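Local coordinates for protein Succinylglutamatedesuccinylase/aspartoacylase (Rhodobacter sphaeroides 2.4.1, PDB 3CDX) that probably hydrolyses amide or ester bonds as a metal-dependent member of the succinylglutamate desuccinylase/aspartoacylase family, and binds a calcium ion, at residues S154-P159 and H282-E287; Y269-R274 and G330-V335; T275-P280 and H298-V303; A294-F299 and P307-Y312. All blocks are in the same frame, centred on the assembly; numbering follows the deposited sequence.

Interaction 1: S154-P159 and H282-E287; sequences SYDSTP and HYVGEE
V284 makes a van der Waals contact, mainly of its side chain on the backbone of D156, S157 and T158, where a turn of the C-terminal beta region meets a strand of the catalytic domain. No hydrogen bond passes between the two segments. The two methyls of V284 share the work: CG1 rests on D156 O at 3.4 Å, while CG2 lies against the peptide that follows, 3.5 Å from T158 N. With chi1 at -60°, CG1 stands anti to the carbonyl carbon of V284 and CG2 fills the remaining slot between its backbone N and carbonyl carbon. T158 meets the base of the valine, CB to CB of V284 at 3.9 Å. The side chain of D156 crosses that of V284 at about a right angle, OD2 facing CG2, and its carboxylate is engaged by R220 in a salt bridge. The loop is shaped from within, since E286 OE1 accepts both H282 ND1, at 3.1 Å, and Y283 N, which comes from above the carboxylate plane. S157 lies about 9 Å from the bound calcium ion, measured from its side chain. V284 and G285 occupy the central positions of a type II beta turn from Y283 to E286, with glycine in the third place, as is classic for that turn.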
loop_
_atom_site.group_PDB
_atom_site.type_symbol
_atom_site.label_atom_id
_atom_site.label_comp_id
_atom_site.label_asym_id
_atom_site.label_seq_id
_atom_site.Cartn_x
_atom_site.Cartn_y
_atom_site.Cartn_z
ATOM N N SER A 154 -5.255 -10.537 -18.615
ATOM C CA SER A 154 -4.161 -11.483 -18.881
ATOM C C SER A 154 -3.837 -11.760 -20.381
ATOM O O SER A 154 -2.665 -11.902 -20.776
ATOM C CB SER A 154 -4.451 -12.820 -18.164
ATOM O OG SER A 154 -4.481 -12.660 -16.748
ATOM N N TYR A 155 -4.874 -11.831 -21.190
ATOM C CA TYR A 155 -4.775 -12.226 -22.582
ATOM C C TYR A 155 -5.965 -11.655 -23.321
ATOM O O TYR A 155 -6.870 -11.102 -22.723
ATOM C CB TYR A 155 -4.907 -13.765 -22.721
ATOM C CG TYR A 155 -3.831 -14.461 -22.000
ATOM C CD1 TYR A 155 -2.527 -14.357 -22.456
ATOM C CD2 TYR A 155 -4.095 -15.197 -20.854
ATOM C CE1 TYR A 155 -1.486 -14.947 -21.793
ATOM C CE2 TYR A 155 -3.063 -15.814 -20.163
ATOM C CZ TYR A 155 -1.742 -15.669 -20.642
ATOM O OH TYR A 155 -0.666 -16.255 -20.007
ATOM N N ASP A 156 -5.943 -11.794 -24.632
ATOM C CA ASP A 156 -7.187 -11.820 -25.345
ATOM C C ASP A 156 -7.500 -13.286 -25.611
ATOM O O ASP A 156 -6.609 -14.159 -25.564
ATOM C CB ASP A 156 -7.132 -11.025 -26.651
ATOM C CG ASP A 156 -8.522 -10.591 -27.119
ATOM O OD1 ASP A 156 -9.494 -10.742 -26.336
ATOM O OD2 ASP A 156 -8.651 -10.086 -28.267
ATOM N N SER A 157 -8.759 -13.564 -25.886
ATOM C CA SER A 157 -9.153 -14.903 -26.239
ATOM C C SER A 157 -10.128 -14.790 -27.398
ATOM O O SER A 157 -10.893 -13.822 -27.495
ATOM C CB SER A 157 -9.753 -15.623 -25.023
ATOM O OG SER A 157 -10.943 -14.968 -24.582
ATOM N N THR A 158 -10.063 -15.743 -28.323
ATOM C CA THR A 158 -11.056 -15.760 -29.387
ATOM C C THR A 158 -12.375 -16.307 -28.838
ATOM O O THR A 158 -12.365 -17.290 -28.074
ATOM C CB THR A 158 -10.553 -16.514 -30.659
ATOM O OG1 THR A 158 -11.500 -16.327 -31.712
ATOM C CG2 THR A 158 -10.366 -17.963 -30.407
ATOM N N PRO A 159 -13.507 -15.633 -29.148
ATOM C CA PRO A 159 -14.769 -16.112 -28.553
ATOM C C PRO A 159 -15.063 -17.614 -28.739
ATOM O O PRO A 159 -15.131 -18.135 -29.864
ATOM C CB PRO A 159 -15.836 -15.223 -29.174
ATOM C CG PRO A 159 -15.033 -13.919 -29.666
ATOM C CD PRO A 159 -13.666 -14.411 -29.976
ATOM N N HIS A 282 0.900 -12.583 -34.338
ATOM C CA HIS A 282 -0.518 -12.931 -34.627
ATOM C C HIS A 282 -1.446 -12.614 -33.482
ATOM O O HIS A 282 -1.007 -12.638 -32.310
ATOM C CB HIS A 282 -0.666 -14.444 -34.883
ATOM C CG HIS A 282 0.015 -14.896 -36.132
ATOM N ND1 HIS A 282 -0.615 -14.896 -37.358
ATOM C CD2 HIS A 282 1.286 -15.302 -36.357
ATOM C CE1 HIS A 282 0.231 -15.306 -38.287
ATOM N NE2 HIS A 282 1.393 -15.562 -37.706
ATOM N N TYR A 283 -2.724 -12.382 -33.809
ATOM C CA TYR A 283 -3.803 -12.308 -32.820
ATOM C C TYR A 283 -4.559 -13.598 -32.671
ATOM O O TYR A 283 -4.495 -14.467 -33.554
ATOM C CB TYR A 283 -4.836 -11.253 -33.199
ATOM C CG TYR A 283 -4.302 -9.858 -33.233
ATOM C CD1 TYR A 283 -3.496 -9.365 -32.182
ATOM C CD2 TYR A 283 -4.596 -9.018 -34.308
ATOM C CE1 TYR A 283 -3.005 -8.064 -32.209
ATOM C CE2 TYR A 283 -4.112 -7.717 -34.351
ATOM C CZ TYR A 283 -3.332 -7.240 -33.309
ATOM O OH TYR A 283 -2.870 -5.943 -33.375
ATOM N N VAL A 284 -5.334 -13.701 -31.588
ATOM C CA VAL A 284 -6.254 -14.828 -31.412
ATOM C C VAL A 284 -7.123 -15.004 -32.646
ATOM O O VAL A 284 -7.480 -14.008 -33.307
ATOM C CB VAL A 284 -7.117 -14.712 -30.115
ATOM C CG1 VAL A 284 -6.161 -14.682 -28.921
ATOM C CG2 VAL A 284 -8.055 -13.497 -30.137
ATOM N N GLY A 285 -7.438 -16.259 -32.976
ATOM C CA GLY A 285 -8.286 -16.537 -34.135
ATOM C C GLY A 285 -7.485 -16.759 -35.400
ATOM O O GLY A 285 -8.012 -17.188 -36.428
ATOM N N GLU A 286 -6.198 -16.503 -35.346
ATOM C CA GLU A 286 -5.397 -16.647 -36.569
ATOM C C GLU A 286 -4.718 -18.006 -36.679
ATOM O O GLU A 286 -4.283 -18.596 -35.678
ATOM C CB GLU A 286 -4.404 -15.475 -36.710
ATOM C CG GLU A 286 -5.142 -14.096 -36.858
ATOM C CD GLU A 286 -4.214 -12.888 -37.011
ATOM O OE1 GLU A 286 -2.980 -13.009 -36.935
ATOM O OE2 GLU A 286 -4.732 -11.778 -37.193
ATOM N N GLU A 287 -4.625 -18.497 -37.910
ATOM C CA GLU A 287 -3.929 -19.730 -38.167
ATOM C C GLU A 287 -2.406 -19.557 -37.982
ATOM O O GLU A 287 -1.835 -18.574 -38.441
ATOM C CB GLU A 287 -4.236 -20.207 -39.587
ATOM C CG GLU A 287 -4.029 -21.709 -39.761
ATOM C CD GLU A 287 -4.088 -22.170 -41.244
ATOM O OE1 GLU A 287 -3.253 -23.045 -41.651
ATOM O OE2 GLU A 287 -4.952 -21.640 -41.981
#

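Interaction 2: Y269-R274 and G330-V335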
loop_
_atom_site.group_PDB
_atom_site.type_symbol
_atom_site.label_atom_id
_atom_site.label_comp_id
_atom_site.label_asym_id
_atom_site.label_seq_id
_atom_site.Cartn_x
_atom_site.Cartn_y
_atom_site.Cartn_z
ATOM N N TYR A 269 1.599 -24.228 -25.722
ATOM C CA TYR A 269 1.876 -22.975 -25.013
ATOM C C TYR A 269 3.203 -22.360 -25.441
ATOM O O TYR A 269 4.268 -23.014 -25.359
ATOM C CB TYR A 269 1.934 -23.250 -23.507
ATOM C CG TYR A 269 0.639 -23.804 -22.980
ATOM C CD1 TYR A 269 -0.267 -22.979 -22.321
ATOM C CD2 TYR A 269 0.305 -25.144 -23.160
ATOM C CE1 TYR A 269 -1.466 -23.472 -21.844
ATOM C CE2 TYR A 269 -0.909 -25.657 -22.677
ATOM C CZ TYR A 269 -1.778 -24.809 -22.023
ATOM O OH TYR A 269 -2.981 -25.270 -21.559
ATOM N N VAL A 270 3.161 -21.113 -25.896
ATOM C CA VAL A 270 4.381 -20.369 -26.111
ATOM C C VAL A 270 4.663 -19.622 -24.839
ATOM O O VAL A 270 3.895 -18.750 -24.433
ATOM C CB VAL A 270 4.288 -19.379 -27.288
ATOM C CG1 VAL A 270 5.680 -18.761 -27.574
ATOM C CG2 VAL A 270 3.692 -20.078 -28.486
ATOM N N MET A 271 5.779 -19.959 -24.218
ATOM C CA MET A 271 6.138 -19.404 -22.931
ATOM C C MET A 271 7.238 -18.335 -23.056
ATOM O O MET A 271 8.158 -18.463 -23.864
ATOM C CB MET A 271 6.584 -20.544 -22.019
ATOM C CG MET A 271 5.526 -21.679 -21.872
ATOM S SD MET A 271 4.001 -21.276 -21.011
ATOM C CE MET A 271 4.582 -20.917 -19.360
ATOM N N ALA A 272 7.124 -17.268 -22.271
ATOM C CA ALA A 272 8.206 -16.280 -22.153
ATOM C C ALA A 272 9.357 -16.773 -21.232
ATOM O O ALA A 272 9.131 -16.995 -20.028
ATOM C CB ALA A 272 7.650 -14.941 -21.630
ATOM N N PRO A 273 10.583 -16.938 -21.781
ATOM C CA PRO A 273 11.681 -17.356 -20.896
ATOM C C PRO A 273 12.305 -16.194 -20.149
ATOM O O PRO A 273 13.062 -16.393 -19.197
ATOM C CB PRO A 273 12.706 -17.963 -21.870
ATOM C CG PRO A 273 12.124 -17.779 -23.275
ATOM C CD PRO A 273 11.026 -16.818 -23.180
ATOM N N ARG A 274 12.027 -14.982 -20.613
ATOM C CA ARG A 274 12.574 -13.806 -19.975
ATOM C C ARG A 274 11.483 -12.761 -19.813
ATOM O O ARG A 274 10.511 -12.723 -20.573
ATOM C CB ARG A 274 13.775 -13.230 -20.754
ATOM C CG ARG A 274 15.037 -14.120 -20.865
ATOM C CD ARG A 274 15.829 -14.318 -19.540
ATOM N NE ARG A 274 16.854 -15.351 -19.710
ATOM C CZ ARG A 274 17.407 -16.088 -18.738
ATOM N NH1 ARG A 274 17.058 -15.943 -17.463
ATOM N NH2 ARG A 274 18.325 -17.000 -19.054
ATOM N N GLY A 330 8.049 -16.875 -17.473
ATOM C CA GLY A 330 7.026 -17.831 -17.056
ATOM C C GLY A 330 5.579 -17.625 -17.505
ATOM O O GLY A 330 4.747 -18.465 -17.228
ATOM N N ASP A 331 5.257 -16.507 -18.168
ATOM C CA ASP A 331 3.897 -16.259 -18.690
ATOM C C ASP A 331 3.791 -16.971 -20.010
ATOM O O ASP A 331 4.771 -17.080 -20.752
ATOM C CB ASP A 331 3.656 -14.769 -19.003
ATOM C CG ASP A 331 3.537 -13.875 -17.753
ATOM O OD1 ASP A 331 3.339 -14.370 -16.620
ATOM O OD2 ASP A 331 3.633 -12.640 -17.929
ATOM N N ALA A 332 2.591 -17.421 -20.350
ATOM C CA ALA A 332 2.354 -17.859 -21.728
ATOM C C ALA A 332 2.039 -16.603 -22.546
ATOM O O ALA A 332 1.342 -15.705 -22.061
ATOM C CB ALA A 332 1.197 -18.846 -21.781
ATOM N N VAL A 333 2.534 -16.527 -23.774
ATOM C CA VAL A 333 2.205 -15.390 -24.648
ATOM C C VAL A 333 1.235 -15.810 -25.778
ATOM O O VAL A 333 0.715 -14.975 -26.537
ATOM C CB VAL A 333 3.483 -14.689 -25.153
ATOM C CG1 VAL A 333 4.232 -14.064 -23.960
ATOM C CG2 VAL A 333 4.402 -15.644 -25.917
ATOM N N ALA A 334 0.986 -17.119 -25.842
ATOM C CA ALA A 334 0.066 -17.746 -26.788
ATOM C C ALA A 334 -0.202 -19.167 -26.340
ATOM O O ALA A 334 0.668 -19.842 -25.789
ATOM C CB ALA A 334 0.617 -17.746 -28.239
ATOM N N VAL A 335 -1.432 -19.593 -26.577
ATOM C CA VAL A 335 -1.874 -20.960 -26.427
ATOM C C VAL A 335 -2.591 -21.268 -27.739
ATOM O O VAL A 335 -3.526 -20.548 -28.142
ATOM C CB VAL A 335 -2.849 -21.122 -25.264
ATOM C CG1 VAL A 335 -3.242 -22.620 -25.102
ATOM C CG2 VAL A 335 -2.249 -20.562 -23.972
#
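The ring of Y269 carries V335 CG1 over one face, a CH-pi contact 4.1 Å from the ring centroid and displaced toward the rim, while A332 CB sits at its edge. V335 runs alongside the tyrosine, pointing the same way, and its second methyl, CG2, reaches Y269 CD1 at 3.5 Å. With alanine at Y269 the ring is gone, and both methyls of V335 would probably lose their aromatic partner, with a gap opened beside A332. M271 is on the same face of the sheet; bent at chi2 (-67°) and chi3 (-64°), its chain folds back to set SD 3.8 Å from A332 CB. On the other face V270 CG2 meets A334 CB. The backbones pair antiparallel, with V270 N bonded to A334 O and V333 N to V270 O at 2.7 Å. A beta bulge shifts the register between V270 and M271, yet backbone bonding continues at A272, just beyond the strand, whose N binds D331 O in a nearly straight bond (174°) and whose O accepts G330 N. The pair joins the end of strand 259-271 to the start of strand 332-339. V270 packs on L310 of strand 308-311 and A294 of strand 293-298, while Y269 meets W38 of a second subunit.

Interaction 3: T275-P280 and H298-V303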
loop_
_atom_site.group_PDB
_atom_site.type_symbol
_atom_site.label_atom_id
_atom_site.label_comp_id
_atom_site.label_asym_id
_atom_site.label_seq_id
_atom_site.Cartn_x
_atom_site.Cartn_y
_atom_site.Cartn_z
ATOM N N THR A 275 11.638 -11.935 -18.788
ATOM C CA THR A 275 10.830 -10.723 -18.655
ATOM C C THR A 275 11.232 -9.663 -19.701
ATOM O O THR A 275 12.408 -9.348 -19.870
ATOM C CB THR A 275 10.915 -10.213 -17.221
ATOM O OG1 THR A 275 10.351 -11.218 -16.368
ATOM C CG2 THR A 275 10.124 -8.880 -17.036
ATOM N N GLY A 276 10.265 -9.162 -20.454
ATOM C CA GLY A 276 10.536 -8.037 -21.325
ATOM C C GLY A 276 9.298 -7.631 -22.093
ATOM O O GLY A 276 8.198 -7.987 -21.711
ATOM N N LEU A 277 9.496 -6.907 -23.187
ATOM C CA LEU A 277 8.413 -6.354 -23.990
ATOM C C LEU A 277 8.141 -7.280 -25.180
ATOM O O LEU A 277 8.914 -7.339 -26.160
ATOM C CB LEU A 277 8.760 -4.910 -24.436
ATOM C CG LEU A 277 7.824 -4.189 -25.444
ATOM C CD1 LEU A 277 6.352 -4.433 -25.170
ATOM C CD2 LEU A 277 8.096 -2.675 -25.486
ATOM N N PHE A 278 7.039 -8.001 -25.083
ATOM C CA PHE A 278 6.698 -8.965 -26.102
ATOM C C PHE A 278 5.861 -8.417 -27.247
ATOM O O PHE A 278 4.745 -7.941 -27.045
ATOM C CB PHE A 278 6.036 -10.205 -25.503
ATOM C CG PHE A 278 5.604 -11.205 -26.538
ATOM C CD1 PHE A 278 6.538 -12.048 -27.125
ATOM C CD2 PHE A 278 4.270 -11.275 -26.943
ATOM C CE1 PHE A 278 6.153 -12.969 -28.119
ATOM C CE2 PHE A 278 3.863 -12.191 -27.924
ATOM C CZ PHE A 278 4.812 -13.036 -28.514
ATOM N N GLU A 279 6.413 -8.549 -28.459
ATOM C CA GLU A 279 5.789 -8.131 -29.712
ATOM C C GLU A 279 5.280 -9.392 -30.435
ATOM O O GLU A 279 6.113 -10.231 -30.873
ATOM C CB GLU A 279 6.820 -7.421 -30.615
ATOM C CG GLU A 279 6.254 -7.045 -31.990
ATOM C CD GLU A 279 7.325 -6.704 -33.001
ATOM O OE1 GLU A 279 8.470 -6.500 -32.615
ATOM O OE2 GLU A 279 7.011 -6.598 -34.176
ATOM N N PRO A 280 3.943 -9.545 -30.552
ATOM C CA PRO A 280 3.419 -10.725 -31.220
ATOM C C PRO A 280 3.419 -10.588 -32.747
ATOM O O PRO A 280 3.489 -9.471 -33.284
ATOM C CB PRO A 280 1.980 -10.786 -30.726
ATOM C CG PRO A 280 1.599 -9.309 -30.513
ATOM C CD PRO A 280 2.868 -8.660 -30.033
ATOM N N HIS A 298 11.614 -7.915 -26.508
ATOM C CA HIS A 298 12.544 -6.819 -26.638
ATOM C C HIS A 298 13.089 -6.493 -25.259
ATOM O O HIS A 298 12.348 -6.594 -24.239
ATOM C CB HIS A 298 11.837 -5.598 -27.267
ATOM C CG HIS A 298 11.328 -5.829 -28.666
ATOM N ND1 HIS A 298 12.040 -5.452 -29.788
ATOM C CD2 HIS A 298 10.194 -6.413 -29.126
ATOM C CE1 HIS A 298 11.360 -5.787 -30.874
ATOM N NE2 HIS A 298 10.238 -6.373 -30.501
ATOM N N PHE A 299 14.383 -6.129 -25.216
ATOM C CA PHE A 299 15.043 -5.667 -23.995
ATOM C C PHE A 299 15.315 -4.172 -24.093
ATOM O O PHE A 299 16.456 -3.723 -24.325
ATOM C CB PHE A 299 16.288 -6.514 -23.688
ATOM C CG PHE A 299 15.977 -7.993 -23.678
ATOM C CD1 PHE A 299 15.291 -8.566 -22.584
ATOM C CD2 PHE A 299 16.262 -8.781 -24.794
ATOM C CE1 PHE A 299 14.925 -9.925 -22.592
ATOM C CE2 PHE A 299 15.938 -10.150 -24.806
ATOM C CZ PHE A 299 15.265 -10.725 -23.716
ATOM N N VAL A 300 14.240 -3.397 -23.919
ATOM C CA VAL A 300 14.317 -1.954 -24.186
ATOM C C VAL A 300 15.153 -1.212 -23.176
ATOM O O VAL A 300 15.506 -0.069 -23.405
ATOM C CB VAL A 300 12.934 -1.290 -24.333
ATOM C CG1 VAL A 300 12.144 -2.010 -25.422
ATOM C CG2 VAL A 300 12.187 -1.245 -22.980
ATOM N N GLU A 301 15.498 -1.893 -22.079
ATOM C CA GLU A 301 16.380 -1.347 -21.052
ATOM C C GLU A 301 17.845 -1.363 -21.483
ATOM O O GLU A 301 18.675 -0.755 -20.820
ATOM C CB GLU A 301 16.213 -2.110 -19.716
ATOM C CG GLU A 301 16.574 -3.603 -19.755
ATOM C CD GLU A 301 15.423 -4.509 -20.228
ATOM O OE1 GLU A 301 15.599 -5.745 -20.208
ATOM O OE2 GLU A 301 14.340 -4.011 -20.609
ATOM N N ASP A 302 18.135 -2.066 -22.587
ATOM C CA ASP A 302 19.484 -2.228 -23.147
ATOM C C ASP A 302 19.623 -1.508 -24.469
ATOM O O ASP A 302 18.751 -1.625 -25.315
ATOM C CB ASP A 302 19.765 -3.704 -23.487
ATOM C CG ASP A 302 20.095 -4.552 -22.273
ATOM O OD1 ASP A 302 20.101 -4.010 -21.157
ATOM O OD2 ASP A 302 20.355 -5.781 -22.448
ATOM N N VAL A 303 20.751 -0.829 -24.676
ATOM C CA VAL A 303 21.183 -0.517 -26.051
ATOM C C VAL A 303 21.817 -1.753 -26.719
ATOM O O VAL A 303 22.272 -2.661 -26.012
ATOM C CB VAL A 303 22.151 0.701 -26.130
ATOM C CG1 VAL A 303 21.445 1.956 -25.679
ATOM C CG2 VAL A 303 23.519 0.451 -25.397
HETATM O O HOH W 1 13.110 -6.818 -19.434
#
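A buried histidine-carboxylate hydrogen bond, H298 NE2 to E279 OE1 at 2.8 Å, ties the side chains of two neighbouring strands. The carboxylate and the imidazole are nearly coplanar, 17° apart; OE1 lies close to the imidazole plane and is met on its anti lone pair, the one turned away from the other oxygen. E279 reaches the ring extended, CG anti to its backbone N (chi1 176°). Its CB lies at the edge of the imidazole, 3.6 Å from H298 NE2. A carboxylate so close is likely to favour a proton on NE2. L277 O sits at the same ring's edge, 3.4 Å from H298 CD2. The backbones of L277 and H298 form one antiparallel hydrogen-bonded pair, with H298 N to L277 O at 2.8 Å and almost straight (178°), and L277 N to H298 O at 3.1 Å. Beyond it, 298-303 enters a type I turn from F299 to D302, whose V300 CG1 touches L277 CD2 at 4.1 Å. A water links the two segments, donating to T275 O and to E301 OE1. Residues Q70 and I71 of a third subunit pack on L277 and E279, and D302 forms salt bridges with R274 and R329 of a fourth. Within the chain, strand 276-280 runs between strand 293-298 and strand 326-327, to which G276 bonds through V327.

Interaction 4: A294-F299 and P307-Y312; sequences AGWIHF and PLELLY
Strands 293-298 and 308-311 form a beta hairpin, and this contact is its antiparallel ladder, with a classic beta bulge near one end. There A294 and G295 both face L310: A294 N gives its hydrogen to L310 O at 2.7 Å, and L310 N bonds to G295 O at 2.9 Å. Nearer the connecting loop, I297 and L308 exchange a pair of backbone bonds. Y312 closes the bulged end, with A294 CB almost exactly over the centre of its ring, 3.6 Å from the centroid and only 6° off the normal. With a leucine here in place of Y312 the flat ring is gone, and the A294 methyl would probably be left without its aromatic cover. P307 CB covers one face of the H298 imidazole, offset toward the rim, 4.0 Å from the ring centroid. W296 and E309 run side by side, with W296 CD1 3.8 Å from E309 CB. The glutamate is extended, chi1 at -170° turning CG away from the amide nitrogen, and its carboxylate lies alongside the indole, where OE2 bonds to T293 OG1. On the other face I297 CD1 meets L310 CD1 at 4.3 Å, and both side chains pack on F278. Backbone bonds thus fix the register of the hairpin, while its faces differ: I297 and L310 face the interior against F278, and the W296 face carries an exposed glutamate.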
loop_
_atom_site.group_PDB
_atom_site.type_symbol
_atom_site.label_atom_id
_atom_site.label_comp_id
_atom_site.label_asym_id
_atom_site.label_seq_id
_atom_site.Cartn_x
_atom_site.Cartn_y
_atom_site.Cartn_z
ATOM N N ALA A 294 6.544 -16.598 -33.364
ATOM C CA ALA A 294 5.375 -16.195 -32.554
ATOM C C ALA A 294 5.462 -14.714 -32.130
ATOM O O ALA A 294 4.418 -14.059 -31.922
ATOM C CB ALA A 294 5.193 -17.113 -31.341
ATOM N N GLY A 295 6.690 -14.197 -32.066
ATOM C CA GLY A 295 6.967 -12.812 -31.688
ATOM C C GLY A 295 8.333 -12.745 -31.058
ATOM O O GLY A 295 9.082 -13.721 -31.124
ATOM N N TRP A 296 8.661 -11.597 -30.463
ATOM C CA TRP A 296 9.992 -11.281 -29.941
ATOM C C TRP A 296 9.880 -10.563 -28.600
ATOM O O TRP A 296 9.013 -9.693 -28.404
ATOM C CB TRP A 296 10.754 -10.319 -30.891
ATOM C CG TRP A 296 10.955 -10.803 -32.279
ATOM C CD1 TRP A 296 12.032 -11.519 -32.749
ATOM C CD2 TRP A 296 10.067 -10.631 -33.389
ATOM N NE1 TRP A 296 11.863 -11.792 -34.091
ATOM C CE2 TRP A 296 10.668 -11.270 -34.508
ATOM C CE3 TRP A 296 8.826 -9.982 -33.557
ATOM C CZ2 TRP A 296 10.073 -11.278 -35.769
ATOM C CZ3 TRP A 296 8.226 -10.007 -34.782
ATOM C CH2 TRP A 296 8.846 -10.650 -35.890
ATOM N N ILE A 297 10.784 -10.909 -27.690
ATOM C CA ILE A 297 10.855 -10.200 -26.426
ATOM C C ILE A 297 11.979 -9.198 -26.576
ATOM O O ILE A 297 13.138 -9.598 -26.776
ATOM C CB ILE A 297 11.176 -11.134 -25.261
ATOM C CG1 ILE A 297 10.032 -12.132 -25.024
ATOM C CG2 ILE A 297 11.566 -10.320 -24.042
ATOM C CD1 ILE A 297 10.339 -13.190 -23.908
ATOM N N HIS A 298 11.614 -7.915 -26.508
ATOM C CA HIS A 298 12.544 -6.819 -26.638
ATOM C C HIS A 298 13.089 -6.493 -25.259
ATOM O O HIS A 298 12.348 -6.594 -24.239
ATOM C CB HIS A 298 11.837 -5.598 -27.267
ATOM C CG HIS A 298 11.328 -5.829 -28.666
ATOM N ND1 HIS A 298 12.040 -5.452 -29.788
ATOM C CD2 HIS A 298 10.194 -6.413 -29.126
ATOM C CE1 HIS A 298 11.360 -5.787 -30.874
ATOM N NE2 HIS A 298 10.238 -6.373 -30.501
ATOM N N PHE A 299 14.383 -6.129 -25.216
ATOM C CA PHE A 299 15.043 -5.667 -23.995
ATOM C C PHE A 299 15.315 -4.172 -24.093
ATOM O O PHE A 299 16.456 -3.723 -24.325
ATOM C CB PHE A 299 16.288 -6.514 -23.688
ATOM C CG PHE A 299 15.977 -7.993 -23.678
ATOM C CD1 PHE A 299 15.291 -8.566 -22.584
ATOM C CD2 PHE A 299 16.262 -8.781 -24.794
ATOM C CE1 PHE A 299 14.925 -9.925 -22.592
ATOM C CE2 PHE A 299 15.938 -10.150 -24.806
ATOM C CZ PHE A 299 15.265 -10.725 -23.716
ATOM N N PRO A 307 16.405 -8.567 -29.719
ATOM C CA PRO A 307 15.262 -9.204 -29.064
ATOM C C PRO A 307 15.305 -10.731 -29.143
ATOM O O PRO A 307 15.915 -11.322 -30.052
ATOM C CB PRO A 307 14.062 -8.659 -29.836
ATOM C CG PRO A 307 14.613 -8.263 -31.153
ATOM C CD PRO A 307 16.001 -7.780 -30.899
ATOM N N LEU A 308 14.625 -11.366 -28.201
ATOM C CA LEU A 308 14.597 -12.818 -28.200
ATOM C C LEU A 308 13.400 -13.347 -28.989
ATOM O O LEU A 308 12.252 -13.151 -28.591
ATOM C CB LEU A 308 14.608 -13.344 -26.758
ATOM C CG LEU A 308 14.540 -14.846 -26.503
ATOM C CD1 LEU A 308 15.882 -15.525 -26.919
ATOM C CD2 LEU A 308 14.256 -15.073 -24.993
ATOM N N GLU A 309 13.688 -14.039 -30.100
ATOM C CA GLU A 309 12.651 -14.665 -30.926
ATOM C C GLU A 309 12.012 -15.878 -30.239
ATOM O O GLU A 309 12.735 -16.768 -29.735
ATOM C CB GLU A 309 13.254 -15.125 -32.261
ATOM C CG GLU A 309 12.185 -15.577 -33.309
ATOM C CD GLU A 309 12.823 -16.147 -34.596
ATOM O OE1 GLU A 309 14.056 -16.277 -34.617
ATOM O OE2 GLU A 309 12.096 -16.465 -35.558
ATOM N N LEU A 310 10.671 -15.922 -30.236
ATOM C CA LEU A 310 9.903 -17.111 -29.770
ATOM C C LEU A 310 9.208 -17.782 -30.933
ATOM O O LEU A 310 8.714 -17.089 -31.817
ATOM C CB LEU A 310 8.805 -16.736 -28.737
ATOM C CG LEU A 310 9.247 -15.953 -27.486
ATOM C CD1 LEU A 310 8.194 -15.932 -26.391
ATOM C CD2 LEU A 310 10.582 -16.485 -26.942
ATOM N N LEU A 311 9.121 -19.119 -30.906
ATOM C CA LEU A 311 8.452 -19.881 -31.973
ATOM C C LEU A 311 7.229 -20.626 -31.455
ATOM O O LEU A 311 7.250 -21.109 -30.328
ATOM C CB LEU A 311 9.415 -20.910 -32.606
ATOM C CG LEU A 311 10.820 -20.446 -33.000
ATOM C CD1 LEU A 311 11.620 -21.657 -33.534
ATOM C CD2 LEU A 311 10.750 -19.321 -34.029
ATOM N N TYR A 312 6.182 -20.707 -32.264
ATOM C CA TYR A 312 5.107 -21.674 -32.051
ATOM C C TYR A 312 5.650 -23.103 -32.240
ATOM O O TYR A 312 6.542 -23.327 -33.060
ATOM C CB TYR A 312 3.963 -21.493 -33.069
ATOM C CG TYR A 312 3.274 -20.143 -33.084
ATOM C CD1 TYR A 312 2.380 -19.763 -32.076
ATOM C CD2 TYR A 312 3.506 -19.246 -34.124
ATOM C CE1 TYR A 312 1.734 -18.487 -32.107
ATOM C CE2 TYR A 312 2.880 -18.000 -34.164
ATOM C CZ TYR A 312 2.011 -17.626 -33.159
ATOM O OH TYR A 312 1.403 -16.388 -33.240
HETATM O O HOH W 2 1.995 -14.587 -31.614
#

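In the fold
Interactions 2 and 3 are buried, whereas interactions 1 and 4 are partly open. Interactions 3 and 4 share H298 and F299 and hold successive strands of one four-stranded antiparallel sheet, linked further by the backbone bond from E279 N to W296 O. Interaction 2 belongs to the neighbouring sheet region; its M271 and P273 pack on L310, and V333 on F278, so the layers meet largely through apolar contacts. Interaction 1 stands apart in kind: a turn rests on the catalytic domain with no hydrogen bond between its segments, although Y155 OH reaches A332 O of interaction 2. It also lies nearest the calcium ion, while interactions 3 and 4 are remote from it.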